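Local coordinates for CELL division protein FTSZ homolog 1 (Methanocaldococcus jannaschii, PDB 2VAP), which binds GTP and, as in other FtsZ proteins, probably hydrolyses it while polymerising into the ring that forms at the future division site, at residues V43-A48 against P141-I146; E62-V67 against G221-I226; V158-V163 against K171-G176; K263-M268 against N329-L334; E298-V303 against W319-D324. One frame throughout, in Å; residues are numbered along the deposited sequence.

Interaction 1 of 5, residues V43-A48 against P141-I146. With GDP (guanosine-5'-diphosphate), chain B.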
# COMPACT_ATOMS: atom_id res chain seq x y z
N VAL A 43 -0.16 0.35 9.51
CA VAL A 43 -0.97 -0.51 10.38
C VAL A 43 -1.44 -1.75 9.61
O VAL A 43 -2.16 -1.64 8.62
CB VAL A 43 -2.19 0.24 10.97
CG1 VAL A 43 -2.96 -0.65 11.95
CG2 VAL A 43 -1.75 1.53 11.66
N GLY A 44 -1.03 -2.92 10.09
CA GLY A 44 -1.43 -4.19 9.49
C GLY A 44 -2.47 -4.90 10.34
O GLY A 44 -2.24 -5.14 11.53
N CYS A 45 -3.60 -5.23 9.72
CA CYS A 45 -4.75 -5.78 10.44
C CYS A 45 -5.03 -7.23 10.07
O CYS A 45 -5.11 -7.57 8.89
CB CYS A 45 -5.99 -4.92 10.17
SG CYS A 45 -5.75 -3.14 10.36
N GLY A 46 -5.17 -8.08 11.08
CA GLY A 46 -5.49 -9.49 10.86
C GLY A 46 -4.29 -10.33 10.47
O GLY A 46 -3.16 -9.86 10.49
N GLY A 47 -4.55 -11.59 10.11
CA GLY A 47 -3.50 -12.55 9.77
C GLY A 47 -2.56 -12.09 8.67
O GLY A 47 -1.35 -11.97 8.89
N ALA A 48 -3.12 -11.82 7.50
CA ALA A 48 -2.35 -11.36 6.34
C ALA A 48 -1.66 -10.02 6.59
O ALA A 48 -0.50 -9.83 6.21
CB ALA A 48 -3.23 -11.30 5.10
N PRO A 141 -11.48 -0.58 8.22
CA PRO A 141 -12.25 0.67 8.13
C PRO A 141 -12.29 1.48 9.43
O PRO A 141 -12.38 2.70 9.38
CB PRO A 141 -13.66 0.19 7.76
CG PRO A 141 -13.47 -1.17 7.19
CD PRO A 141 -12.34 -1.75 7.98
N VAL A 142 -12.21 0.79 10.57
CA VAL A 142 -12.17 1.47 11.87
C VAL A 142 -10.85 2.22 12.05
O VAL A 142 -10.84 3.38 12.47
CB VAL A 142 -12.42 0.49 13.05
CG1 VAL A 142 -12.37 1.22 14.39
CG2 VAL A 142 -13.75 -0.23 12.89
N VAL A 143 -9.74 1.56 11.73
CA VAL A 143 -8.42 2.20 11.77
C VAL A 143 -8.39 3.41 10.83
O VAL A 143 -7.89 4.48 11.19
CB VAL A 143 -7.27 1.21 11.40
CG1 VAL A 143 -5.92 1.90 11.46
CG2 VAL A 143 -7.28 0.01 12.34
N ALA A 144 -8.95 3.24 9.63
CA ALA A 144 -9.05 4.32 8.65
C ALA A 144 -9.84 5.52 9.18
O ALA A 144 -9.44 6.66 8.98
CB ALA A 144 -9.66 3.80 7.35
N GLU A 145 -10.96 5.24 9.85
CA GLU A 145 -11.78 6.30 10.45
C GLU A 145 -11.02 7.05 11.54
O GLU A 145 -11.07 8.28 11.61
CB GLU A 145 -13.10 5.73 11.00
CG GLU A 145 -14.06 6.80 11.51
CD GLU A 145 -15.37 6.23 12.05
OE1 GLU A 145 -15.52 4.99 12.12
OE2 GLU A 145 -16.25 7.04 12.39
N ILE A 146 -10.31 6.30 12.39
CA ILE A 146 -9.49 6.87 13.45
C ILE A 146 -8.37 7.74 12.86
O ILE A 146 -8.09 8.83 13.37
CB ILE A 146 -8.91 5.77 14.38
CG1 ILE A 146 -10.04 5.08 15.15
CG2 ILE A 146 -7.89 6.35 15.36
CD1 ILE A 146 -9.66 3.74 15.78
PB GDP B . -8.32 -12.35 9.19
O1B GDP B . -9.62 -12.76 9.84
O2B GDP B . -7.17 -12.62 10.14
O3B GDP B . -8.37 -10.88 8.85
O3A GDP B . -8.15 -13.22 7.84
PA GDP B . -6.75 -13.43 7.07
O1A GDP B . -5.87 -12.20 7.16
O2A GDP B . -6.03 -14.66 7.56
O5' GDP B . -7.24 -13.66 5.56
C5' GDP B . -8.02 -12.67 4.90
C4' GDP B . -7.70 -12.67 3.42
O4' GDP B . -6.30 -12.44 3.22
C3' GDP B . -8.00 -14.02 2.78
O3' GDP B . -9.32 -14.05 2.22
C2' GDP B . -6.91 -14.20 1.74
O2' GDP B . -7.34 -13.68 0.48
C1' GDP B . -5.76 -13.35 2.25
N9 GDP B . -4.69 -14.17 2.86
C8 GDP B . -4.82 -15.24 3.68
N7 GDP B . -3.61 -15.73 4.05
C5 GDP B . -2.67 -14.97 3.47
C6 GDP B . -1.19 -14.93 3.43
O6 GDP B . -0.50 -15.76 4.06
N1 GDP B . -0.60 -13.97 2.69
C2 GDP B . -1.31 -13.05 2.00
N2 GDP B . -0.66 -12.11 1.28
N3 GDP B . -2.67 -13.03 1.99
C4 GDP B . -3.39 -13.95 2.69
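The glycine-rich strand-turn-helix of the Rossmann-like GTPase domain is backed by helix 135-149, through Val43 and Cys45 against Val143. Val43 and Val143 reach for each other tip to tip, with CG1 of Val43 3.9 Å from CG1 of Val143. In Val143 this CG1 lies anti to the backbone N (chi1 -180°), which leaves CG2 for the sulfur: Cys45 SG is 4.0 Å from Val143 CG2. One valine thus spans two residues of strand 40-45, and all three are buried; Ile69 of the next strand also touches Cys45 and Val143. Past Cys45 the chain turns to the nucleotide. Gly46 has positive phi (80°), and a CB there would collide with O3B of GDP. The following amides grip the diphosphate, in keeping with the GTP-binding role of Gly47 and Ala48. Gly47 N donates to O2B of GDP at 2.8 Å, and Ala48 N donates to O1A of GDP at 2.8 Å, nearly straight at 177°.

Interaction 2 of 5, residues E62-V67 against G221-I226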
# COMPACT_ATOMS: atom_id res chain seq x y z
N GLU A 62 12.00 1.88 5.76
CA GLU A 62 12.64 3.13 6.18
C GLU A 62 11.63 4.22 6.53
O GLU A 62 10.64 4.42 5.83
CB GLU A 62 13.63 3.62 5.12
CG GLU A 62 14.79 2.66 4.87
CD GLU A 62 15.92 3.28 4.07
OE1 GLU A 62 16.33 4.41 4.41
OE2 GLU A 62 16.40 2.64 3.12
N GLY A 63 11.90 4.91 7.64
CA GLY A 63 11.14 6.09 8.06
C GLY A 63 9.67 5.89 8.38
O GLY A 63 8.88 6.82 8.27
N ALA A 64 9.31 4.67 8.78
CA ALA A 64 7.92 4.36 9.11
C ALA A 64 7.80 3.49 10.35
O ALA A 64 8.55 2.53 10.53
CB ALA A 64 7.23 3.69 7.92
N LYS A 65 6.85 3.85 11.21
CA LYS A 65 6.49 3.05 12.38
C LYS A 65 5.58 1.91 11.93
O LYS A 65 4.67 2.12 11.13
CB LYS A 65 5.78 3.93 13.41
CG LYS A 65 5.43 3.24 14.72
CD LYS A 65 4.64 4.17 15.63
CE LYS A 65 4.26 3.50 16.94
NZ LYS A 65 3.54 4.43 17.84
N THR A 66 5.82 0.72 12.46
CA THR A 66 4.99 -0.45 12.14
C THR A 66 4.10 -0.84 13.31
O THR A 66 4.58 -1.04 14.43
CB THR A 66 5.83 -1.66 11.68
OG1 THR A 66 6.89 -1.90 12.62
CG2 THR A 66 6.42 -1.43 10.29
N VAL A 67 2.80 -0.93 13.04
CA VAL A 67 1.83 -1.34 14.05
C VAL A 67 1.06 -2.56 13.56
O VAL A 67 0.52 -2.56 12.45
CB VAL A 67 0.84 -0.18 14.40
CG1 VAL A 67 -0.22 -0.64 15.39
CG2 VAL A 67 1.59 1.02 14.95
N GLY A 221 7.15 0.27 -1.32
CA GLY A 221 7.39 1.14 -2.47
C GLY A 221 6.76 2.52 -2.34
O GLY A 221 7.37 3.52 -2.72
N LEU A 222 5.54 2.57 -1.80
CA LEU A 222 4.86 3.85 -1.59
C LEU A 222 5.46 4.65 -0.44
O LEU A 222 5.66 5.86 -0.56
CB LEU A 222 3.35 3.64 -1.36
CG LEU A 222 2.48 3.48 -2.61
CD1 LEU A 222 1.13 2.89 -2.25
CD2 LEU A 222 2.31 4.81 -3.34
N VAL A 223 5.76 3.97 0.67
CA VAL A 223 6.37 4.60 1.84
C VAL A 223 7.75 5.17 1.49
O VAL A 223 8.03 6.34 1.75
CB VAL A 223 6.50 3.62 3.04
CG1 VAL A 223 7.36 4.20 4.15
CG2 VAL A 223 5.12 3.26 3.58
N GLU A 224 8.60 4.33 0.89
CA GLU A 224 9.99 4.69 0.64
C GLU A 224 10.17 5.68 -0.52
O GLU A 224 11.23 6.30 -0.66
CB GLU A 224 10.86 3.44 0.48
CG GLU A 224 10.98 2.64 1.78
CD GLU A 224 11.99 1.51 1.73
OE1 GLU A 224 12.35 1.06 0.63
OE2 GLU A 224 12.40 1.05 2.82
N LEU A 225 9.13 5.83 -1.34
CA LEU A 225 9.07 6.92 -2.32
C LEU A 225 9.24 8.26 -1.60
O LEU A 225 9.87 9.18 -2.13
CB LEU A 225 7.74 6.87 -3.08
CG LEU A 225 7.48 7.89 -4.20
CD1 LEU A 225 8.39 7.65 -5.40
CD2 LEU A 225 6.02 7.83 -4.62
N ILE A 226 8.69 8.35 -0.39
CA ILE A 226 8.78 9.55 0.44
C ILE A 226 10.02 9.52 1.36
O ILE A 226 10.74 10.51 1.45
CB ILE A 226 7.51 9.73 1.31
CG1 ILE A 226 6.24 9.66 0.44
CG2 ILE A 226 7.56 11.04 2.10
CD1 ILE A 226 4.96 9.38 1.21
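Glu62 and Glu224 bring their CA atoms to 6.3 Å where the loop entering strand 64-70 passes helix 204-227, and two residues on, the CA atoms of Ala64 and Val223 are 7.4 Å apart. From there the strand leaves the helix. Val223 makes the apolar part with a single methyl: its CG1, anti to the backbone N (chi1 170°), lies 3.8 Å from Ala64 CB and 3.7 Å from Glu62 O. That carbonyl has a polar partner of its own, the hydroxyl of Thr227. The other half of the contact is polar. Glu224 extends beyond CG until OE2, with the lone pair turned away from its second oxygen, accepts from Glu62 N at 3.1 Å, N-H...O angle 156°. The same OE2 lies 3.5 Å from Glu62 CG, as the two side chains cross at about a right angle. An alanine in place of Glu224 would probably leave the Glu62 amide without this acceptor and the loop less firmly tied to the helix. The carboxylates themselves are not paired: Glu62 OE2 is 4.3 Å from Glu224 OE2, so two like charges probably disfavour each other slightly.

Interaction 3 of 5, residues V158-V163 against K171-G176. With GDP (guanosine-5'-diphosphate), chain B.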
# COMPACT_ATOMS: atom_id res chain seq x y z
N VAL A 158 -4.86 -2.76 0.19
CA VAL A 158 -5.56 -3.99 0.54
C VAL A 158 -5.69 -4.94 -0.64
O VAL A 158 -5.68 -4.51 -1.80
CB VAL A 158 -6.97 -3.70 1.13
CG1 VAL A 158 -6.87 -3.00 2.48
CG2 VAL A 158 -7.82 -2.88 0.15
N THR A 159 -5.81 -6.23 -0.34
CA THR A 159 -6.06 -7.23 -1.37
C THR A 159 -7.50 -7.73 -1.34
O THR A 159 -8.14 -7.74 -0.28
CB THR A 159 -5.12 -8.46 -1.25
OG1 THR A 159 -5.33 -9.11 0.01
CG2 THR A 159 -3.66 -8.04 -1.38
N LEU A 160 -8.00 -8.13 -2.50
CA LEU A 160 -9.24 -8.88 -2.60
C LEU A 160 -8.88 -10.36 -2.78
O LEU A 160 -7.87 -10.66 -3.41
CB LEU A 160 -10.10 -8.38 -3.76
CG LEU A 160 -10.66 -6.96 -3.68
CD1 LEU A 160 -11.34 -6.59 -4.99
CD2 LEU A 160 -11.64 -6.80 -2.51
N PRO A 161 -9.70 -11.27 -2.23
CA PRO A 161 -9.36 -12.70 -2.23
C PRO A 161 -9.36 -13.35 -3.62
O PRO A 161 -9.92 -12.80 -4.57
CB PRO A 161 -10.47 -13.32 -1.37
CG PRO A 161 -11.61 -12.38 -1.48
CD PRO A 161 -10.99 -11.02 -1.56
N PHE A 162 -8.70 -14.50 -3.72
CA PHE A 162 -8.76 -15.34 -4.92
C PHE A 162 -10.17 -15.89 -5.08
O PHE A 162 -10.87 -16.11 -4.09
CB PHE A 162 -7.78 -16.51 -4.81
CG PHE A 162 -6.33 -16.10 -4.72
CD1 PHE A 162 -5.59 -15.84 -5.87
CD2 PHE A 162 -5.70 -16.02 -3.48
CE1 PHE A 162 -4.25 -15.48 -5.78
CE2 PHE A 162 -4.36 -15.66 -3.39
CZ PHE A 162 -3.63 -15.39 -4.54
N VAL A 163 -10.58 -16.13 -6.33
CA VAL A 163 -11.91 -16.69 -6.61
C VAL A 163 -12.12 -18.05 -5.92
O VAL A 163 -13.21 -18.33 -5.43
CB VAL A 163 -12.19 -16.78 -8.14
CG1 VAL A 163 -13.42 -17.62 -8.43
CG2 VAL A 163 -12.36 -15.38 -8.72
N LYS A 171 -17.70 -11.59 -1.00
CA LYS A 171 -18.81 -10.73 -0.56
C LYS A 171 -18.41 -9.93 0.67
O LYS A 171 -18.61 -8.71 0.72
CB LYS A 171 -20.07 -11.56 -0.28
CG LYS A 171 -21.30 -10.73 0.04
CD LYS A 171 -22.49 -11.61 0.40
CE LYS A 171 -23.70 -10.78 0.82
NZ LYS A 171 -24.30 -10.02 -0.31
N ASN A 172 -17.83 -10.61 1.66
CA ASN A 172 -17.31 -9.95 2.86
C ASN A 172 -16.24 -8.91 2.53
O ASN A 172 -16.27 -7.79 3.06
CB ASN A 172 -16.78 -10.98 3.87
CG ASN A 172 -17.89 -11.73 4.59
OD1 ASN A 172 -17.64 -12.76 5.22
ND2 ASN A 172 -19.11 -11.22 4.51
N ALA A 173 -15.31 -9.27 1.65
CA ALA A 173 -14.24 -8.38 1.21
C ALA A 173 -14.77 -7.10 0.56
O ALA A 173 -14.28 -6.00 0.84
CB ALA A 173 -13.31 -9.10 0.25
N MET A 174 -15.78 -7.26 -0.30
CA MET A 174 -16.35 -6.13 -1.04
C MET A 174 -17.18 -5.21 -0.16
O MET A 174 -17.23 -4.00 -0.40
CB MET A 174 -17.18 -6.63 -2.23
CG MET A 174 -16.34 -7.22 -3.37
SD MET A 174 -15.08 -6.10 -4.02
CE MET A 174 -16.08 -4.78 -4.69
N GLU A 175 -17.82 -5.78 0.87
CA GLU A 175 -18.52 -4.98 1.87
C GLU A 175 -17.53 -4.17 2.70
O GLU A 175 -17.78 -3.01 3.03
CB GLU A 175 -19.38 -5.87 2.77
CG GLU A 175 -20.65 -6.40 2.10
CD GLU A 175 -21.49 -7.30 2.99
OE1 GLU A 175 -21.01 -7.69 4.08
OE2 GLU A 175 -22.63 -7.62 2.60
N GLY A 176 -16.39 -4.78 3.02
CA GLY A 176 -15.29 -4.11 3.71
C GLY A 176 -14.65 -3.02 2.88
O GLY A 176 -14.24 -1.98 3.41
PB GDP B . -8.32 -12.35 9.19
O1B GDP B . -9.62 -12.76 9.84
O2B GDP B . -7.17 -12.62 10.14
O3B GDP B . -8.37 -10.88 8.85
O3A GDP B . -8.15 -13.22 7.84
PA GDP B . -6.75 -13.43 7.07
O1A GDP B . -5.87 -12.20 7.16
O2A GDP B . -6.03 -14.66 7.56
O5' GDP B . -7.24 -13.66 5.56
C5' GDP B . -8.02 -12.67 4.90
C4' GDP B . -7.70 -12.67 3.42
O4' GDP B . -6.30 -12.44 3.22
C3' GDP B . -8.00 -14.02 2.78
O3' GDP B . -9.32 -14.05 2.22
C2' GDP B . -6.91 -14.20 1.74
O2' GDP B . -7.34 -13.68 0.48
C1' GDP B . -5.76 -13.35 2.25
N9 GDP B . -4.69 -14.17 2.86
C8 GDP B . -4.82 -15.24 3.68
N7 GDP B . -3.61 -15.73 4.05
C5 GDP B . -2.67 -14.97 3.47
C6 GDP B . -1.19 -14.93 3.43
O6 GDP B . -0.50 -15.76 4.06
N1 GDP B . -0.60 -13.97 2.69
C2 GDP B . -1.31 -13.05 2.00
N2 GDP B . -0.66 -12.11 1.28
N3 GDP B . -2.67 -13.03 1.99
C4 GDP B . -3.39 -13.95 2.69
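The ring of Pro161, puckered rather than flat, carries this contact; the truly flat ring nearby, that of Phe162, takes no part in it and meets Phe196 and Phe208 instead. The CD-CG edge of the proline meets Ala173, with Pro161 CD 3.5 Å from Ala173 CB, while CA and CB border the ribose: Pro161 CA is 3.5 Å from O2' of GDP, and Pro161 CB is 3.8 Å from O3' of GDP. The ring is therefore wedged between helix 167-181 and the sugar. The amide of Phe162 binds Glu165, the GTP-binding residue that is also hydrogen-bonded to GDP. Leu160, last residue of the strand, makes the rest of the contact. With CG anti to its carbonyl carbon (chi1 -66°), it crosses Met174 at about a right angle and offers both methyls to the sulfur, Leu160 CD2 lying 3.8 Å and Leu160 CD1 3.9 Å from Met174 SD. Met174 reaches this place because its chain folds back at chi2 (-56°) and chi3. The CD2 methyl also touches Ala173, 4.0 Å from its CB. All four residues are buried, and no hydrogen bond joins the segments. This is the first strand-to-helix step of a beta-alpha-beta unit, strand 153-160, helix 167-181 and strand 186-191, in the Rossmann-like GTPase domain of the tubulin/FtsZ family, where the strand's C-terminal end borders the nucleotide pocket.

Interaction 4 of 5, residues K263-M268 against N329-L334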
# COMPACT_ATOMS: atom_id res chain seq x y z
N LYS A 263 12.94 0.61 -20.25
CA LYS A 263 11.86 0.56 -21.22
C LYS A 263 10.98 -0.67 -21.03
O LYS A 263 9.76 -0.59 -21.10
CB LYS A 263 12.42 0.60 -22.65
CG LYS A 263 11.38 0.90 -23.73
CD LYS A 263 11.98 0.86 -25.13
CE LYS A 263 12.09 -0.56 -25.68
NZ LYS A 263 10.75 -1.16 -25.97
N GLU A 264 11.62 -1.82 -20.78
CA GLU A 264 10.91 -3.08 -20.57
C GLU A 264 10.19 -3.12 -19.23
O GLU A 264 9.10 -3.70 -19.12
CB GLU A 264 11.85 -4.27 -20.72
CG GLU A 264 12.28 -4.55 -22.16
CD GLU A 264 12.97 -5.89 -22.33
OE1 GLU A 264 12.51 -6.89 -21.73
OE2 GLU A 264 13.97 -5.96 -23.07
N ALA A 265 10.79 -2.51 -18.21
CA ALA A 265 10.19 -2.46 -16.87
C ALA A 265 8.90 -1.65 -16.84
O ALA A 265 7.91 -2.08 -16.25
CB ALA A 265 11.19 -1.93 -15.85
N VAL A 266 8.91 -0.48 -17.48
CA VAL A 266 7.72 0.38 -17.53
C VAL A 266 6.62 -0.23 -18.41
O VAL A 266 5.43 -0.10 -18.10
CB VAL A 266 8.06 1.85 -17.93
CG1 VAL A 266 8.58 1.95 -19.37
CG2 VAL A 266 6.85 2.76 -17.74
N SER A 267 7.02 -0.90 -19.49
CA SER A 267 6.08 -1.60 -20.36
C SER A 267 5.36 -2.71 -19.59
O SER A 267 4.14 -2.84 -19.69
CB SER A 267 6.80 -2.18 -21.58
OG SER A 267 5.89 -2.86 -22.44
N MET A 268 6.12 -3.48 -18.83
CA MET A 268 5.58 -4.55 -17.99
C MET A 268 4.64 -4.00 -16.91
O MET A 268 3.60 -4.59 -16.63
CB MET A 268 6.71 -5.37 -17.36
CG MET A 268 6.26 -6.62 -16.62
SD MET A 268 7.61 -7.50 -15.81
CE MET A 268 8.41 -8.28 -17.22
N ASN A 329 21.28 -6.08 -11.55
CA ASN A 329 21.17 -5.61 -12.93
C ASN A 329 19.74 -5.22 -13.31
O ASN A 329 19.47 -4.80 -14.43
CB ASN A 329 21.69 -6.68 -13.90
CG ASN A 329 23.16 -7.00 -13.69
OD1 ASN A 329 23.52 -8.13 -13.35
ND2 ASN A 329 24.03 -6.01 -13.89
N THR A 330 18.83 -5.36 -12.34
CA THR A 330 17.40 -5.20 -12.59
C THR A 330 16.87 -3.82 -12.21
O THR A 330 17.21 -3.29 -11.14
CB THR A 330 16.59 -6.29 -11.83
OG1 THR A 330 17.10 -7.59 -12.16
CG2 THR A 330 15.10 -6.23 -12.19
N VAL A 331 16.07 -3.24 -13.09
CA VAL A 331 15.28 -2.05 -12.78
C VAL A 331 13.83 -2.47 -12.51
O VAL A 331 13.23 -3.19 -13.32
CB VAL A 331 15.36 -0.98 -13.90
CG1 VAL A 331 14.21 0.03 -13.79
CG2 VAL A 331 16.69 -0.25 -13.84
N ARG A 332 13.29 -2.03 -11.38
CA ARG A 332 11.91 -2.32 -11.00
C ARG A 332 11.09 -1.03 -11.01
O ARG A 332 11.54 0.01 -10.51
CB ARG A 332 11.87 -2.98 -9.62
CG ARG A 332 10.49 -3.48 -9.20
CD ARG A 332 10.52 -4.08 -7.80
NE ARG A 332 11.27 -5.33 -7.74
CZ ARG A 332 11.56 -5.99 -6.62
NH1 ARG A 332 11.17 -5.53 -5.44
NH2 ARG A 332 12.25 -7.12 -6.68
N VAL A 333 9.89 -1.10 -11.58
CA VAL A 333 8.99 0.04 -11.63
C VAL A 333 7.69 -0.27 -10.89
O VAL A 333 7.00 -1.24 -11.22
CB VAL A 333 8.69 0.49 -13.09
CG1 VAL A 333 7.60 1.56 -13.13
CG2 VAL A 333 9.96 1.01 -13.76
N LEU A 334 7.38 0.54 -9.88
CA LEU A 334 6.08 0.50 -9.22
C LEU A 334 5.24 1.67 -9.71
O LEU A 334 5.64 2.83 -9.60
CB LEU A 334 6.21 0.53 -7.70
CG LEU A 334 4.90 0.70 -6.91
CD1 LEU A 334 4.01 -0.54 -7.01
CD2 LEU A 334 5.17 1.04 -5.45
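Ala265 meets Val331 and Val333 where a helix lies on the mixed four-stranded sheet of the FtsZ C-terminal domain. The segments 263-268 and 331-334 run in nearly the same direction, their axes 30° apart and 7.5 Å at closest approach. The bare methyl of Ala265 is consistent with so close an approach. Ala265 CB points into the strand and sits 3.5 Å from Val331 O, 3.8 Å from Val333 CG2 and 4.1 Å from Val331 CG1, so on its strand side it meets a backbone oxygen and one branch of each valine. Both valines point toward the helix, whereas Arg332 between them points away, the usual alternation along a strand. Next outward, Val266 flanks the alanine and packs with its side chain on Val303, Thr306 and Val307 of helix 297-310. Val333 also serves both helices. Its CG1, anti to the backbone N (chi1 172°), lies 3.9 Å from Val303 CG1, and its other branch faces Ala265. Farther out, the strand is fixed on both flanks by backbone hydrogen bonds: Val331 pairs with Ser256 and Val333 with Gly254 on strand 249-256, while Arg332 pairs with Met290 and Leu334 with His288 on strand 284-291. Across the two segments themselves there is no hydrogen bond; where Val333 passes over the helix backbone, its CG2 comes to 4.1 Å from Val266 N, a van der Waals approach.

Interaction 5 of 5, residues E298-V303 against W319-D324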
# COMPACT_ATOMS: atom_id res chain seq x y z
N GLU A 298 18.33 9.51 -16.55
CA GLU A 298 17.83 9.30 -17.91
C GLU A 298 16.88 8.10 -17.99
O GLU A 298 15.85 8.15 -18.66
CB GLU A 298 18.99 9.12 -18.90
CG GLU A 298 19.75 10.41 -19.23
CD GLU A 298 20.71 10.85 -18.12
OE1 GLU A 298 21.17 9.99 -17.34
OE2 GLU A 298 21.00 12.06 -18.04
N GLU A 299 17.24 7.02 -17.28
CA GLU A 299 16.40 5.83 -17.18
C GLU A 299 15.08 6.14 -16.49
O GLU A 299 14.01 5.74 -16.97
CB GLU A 299 17.13 4.71 -16.44
CG GLU A 299 18.17 3.97 -17.29
CD GLU A 299 18.83 2.84 -16.53
OE1 GLU A 299 18.72 1.68 -16.99
OE2 GLU A 299 19.46 3.09 -15.49
N ALA A 300 15.15 6.85 -15.37
CA ALA A 300 13.97 7.25 -14.61
C ALA A 300 13.06 8.16 -15.44
O ALA A 300 11.84 7.97 -15.45
CB ALA A 300 14.38 7.94 -13.31
N ARG A 301 13.65 9.12 -16.14
CA ARG A 301 12.91 10.03 -17.02
C ARG A 301 12.19 9.29 -18.14
O ARG A 301 11.07 9.66 -18.50
CB ARG A 301 13.85 11.09 -17.61
CG ARG A 301 14.20 12.22 -16.64
CD ARG A 301 15.25 13.15 -17.23
NE ARG A 301 14.74 13.91 -18.37
CZ ARG A 301 15.46 14.78 -19.08
NH1 ARG A 301 16.73 15.02 -18.77
NH2 ARG A 301 14.90 15.42 -20.10
N GLU A 302 12.83 8.25 -18.68
CA GLU A 302 12.24 7.41 -19.72
C GLU A 302 10.96 6.72 -19.22
O GLU A 302 9.96 6.66 -19.94
CB GLU A 302 13.25 6.38 -20.22
CG GLU A 302 12.80 5.59 -21.45
CD GLU A 302 13.86 4.63 -21.98
OE1 GLU A 302 14.69 4.14 -21.17
OE2 GLU A 302 13.86 4.36 -23.19
N VAL A 303 11.01 6.22 -17.99
CA VAL A 303 9.87 5.58 -17.35
C VAL A 303 8.69 6.55 -17.21
O VAL A 303 7.57 6.24 -17.61
CB VAL A 303 10.25 4.98 -15.96
CG1 VAL A 303 9.02 4.48 -15.21
CG2 VAL A 303 11.27 3.85 -16.12
N TRP A 319 6.73 11.43 -9.19
CA TRP A 319 7.71 10.36 -9.39
C TRP A 319 8.96 10.49 -8.52
O TRP A 319 9.34 11.59 -8.11
CB TRP A 319 8.11 10.29 -10.86
CG TRP A 319 8.95 11.45 -11.32
CD1 TRP A 319 8.51 12.71 -11.61
CD2 TRP A 319 10.36 11.46 -11.53
NE1 TRP A 319 9.56 13.50 -11.99
CE2 TRP A 319 10.71 12.76 -11.95
CE3 TRP A 319 11.37 10.49 -11.41
CZ2 TRP A 319 12.03 13.12 -12.25
CZ3 TRP A 319 12.68 10.85 -11.71
CH2 TRP A 319 12.99 12.15 -12.12
N GLY A 320 9.59 9.36 -8.26
CA GLY A 320 10.86 9.31 -7.55
C GLY A 320 11.73 8.17 -8.06
O GLY A 320 11.24 7.29 -8.78
N ALA A 321 13.00 8.19 -7.69
CA ALA A 321 13.94 7.15 -8.09
C ALA A 321 14.91 6.85 -6.95
O ALA A 321 15.53 7.76 -6.40
CB ALA A 321 14.70 7.55 -9.35
N THR A 322 15.03 5.57 -6.60
CA THR A 322 15.91 5.13 -5.51
C THR A 322 16.76 3.93 -5.92
O THR A 322 16.40 3.19 -6.84
CB THR A 322 15.12 4.76 -4.23
OG1 THR A 322 14.27 3.64 -4.50
CG2 THR A 322 14.29 5.93 -3.73
N ILE A 323 17.87 3.74 -5.21
CA ILE A 323 18.72 2.57 -5.40
C ILE A 323 18.32 1.47 -4.42
O ILE A 323 18.24 1.70 -3.21
CB ILE A 323 20.22 2.93 -5.24
CG1 ILE A 323 20.65 3.94 -6.29
CG2 ILE A 323 21.09 1.67 -5.33
CD1 ILE A 323 21.87 4.76 -5.91
N ASP A 324 18.06 0.28 -4.96
CA ASP A 324 17.84 -0.91 -4.15
C ASP A 324 19.09 -1.79 -4.27
O ASP A 324 19.40 -2.29 -5.36
CB ASP A 324 16.59 -1.66 -4.62
CG ASP A 324 16.17 -2.78 -3.67
OD1 ASP A 324 16.94 -3.14 -2.75
OD2 ASP A 324 15.05 -3.31 -3.85
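Ala300 fills the close part of this contact, its methyl resting against both Trp319 and Ala321 of strand 316-323. Ala300 CB is 3.7 Å from Trp319 CZ3, approaching the indole obliquely, and 4.0 Å from Ala321 CB. The CA atoms of Ala300 and Ala321 are 6.5 Å apart, a spacing that two methyls can fill. Trp319 comes up beside the alanine because its CG stands between the backbone N and the carbonyl carbon (chi1 70°), which swings the six-membered ring toward the helix. The looser side lies along Arg301, an exposed residue. It passes the indole without close contact, Arg301 CG remaining 4.7 Å from Trp319 CH2, and Trp319 itself is only partly buried. The difference is thus between a methyl in contact with two partners and an aliphatic chain at the surface. Strand 284-291, helix 297-310 and strand 316-323 form a beta-alpha-beta crossover between parallel neighbours, and Ala300 and Trp319 join its last two elements. Further along the helix Val304 also touches the indole, Leu297 does so at the helix start, and Val303 packs on Ile287 and Val289 of the first strand.

In the fold
Interactions 1, 2 and 3 reach the six-stranded parallel sheet of the GTPase domain. Along the chain the segments of interactions 1 and 2 alternate, interaction 3 lies between the two segments of interaction 2, and interactions 4 and 5 follow, 5 between the segments of 4. Interactions 1 and 2 touch, Gly44 N lying 2.8 Å from Val67 O; 1 and 3, centres about 14 Å apart, both contact GDP. Interactions 4 and 5, centres about 10 Å apart, share the C-terminal sheet. Helix 204-227 bridges the domains: Gly221 CA is 3.7 Å from Leu334 CD2, and Leu225 packs on Gly320. Asp212 of this helix is hydrogen-bonded to GDP, so it links nucleotide pocket and C-terminal sheet.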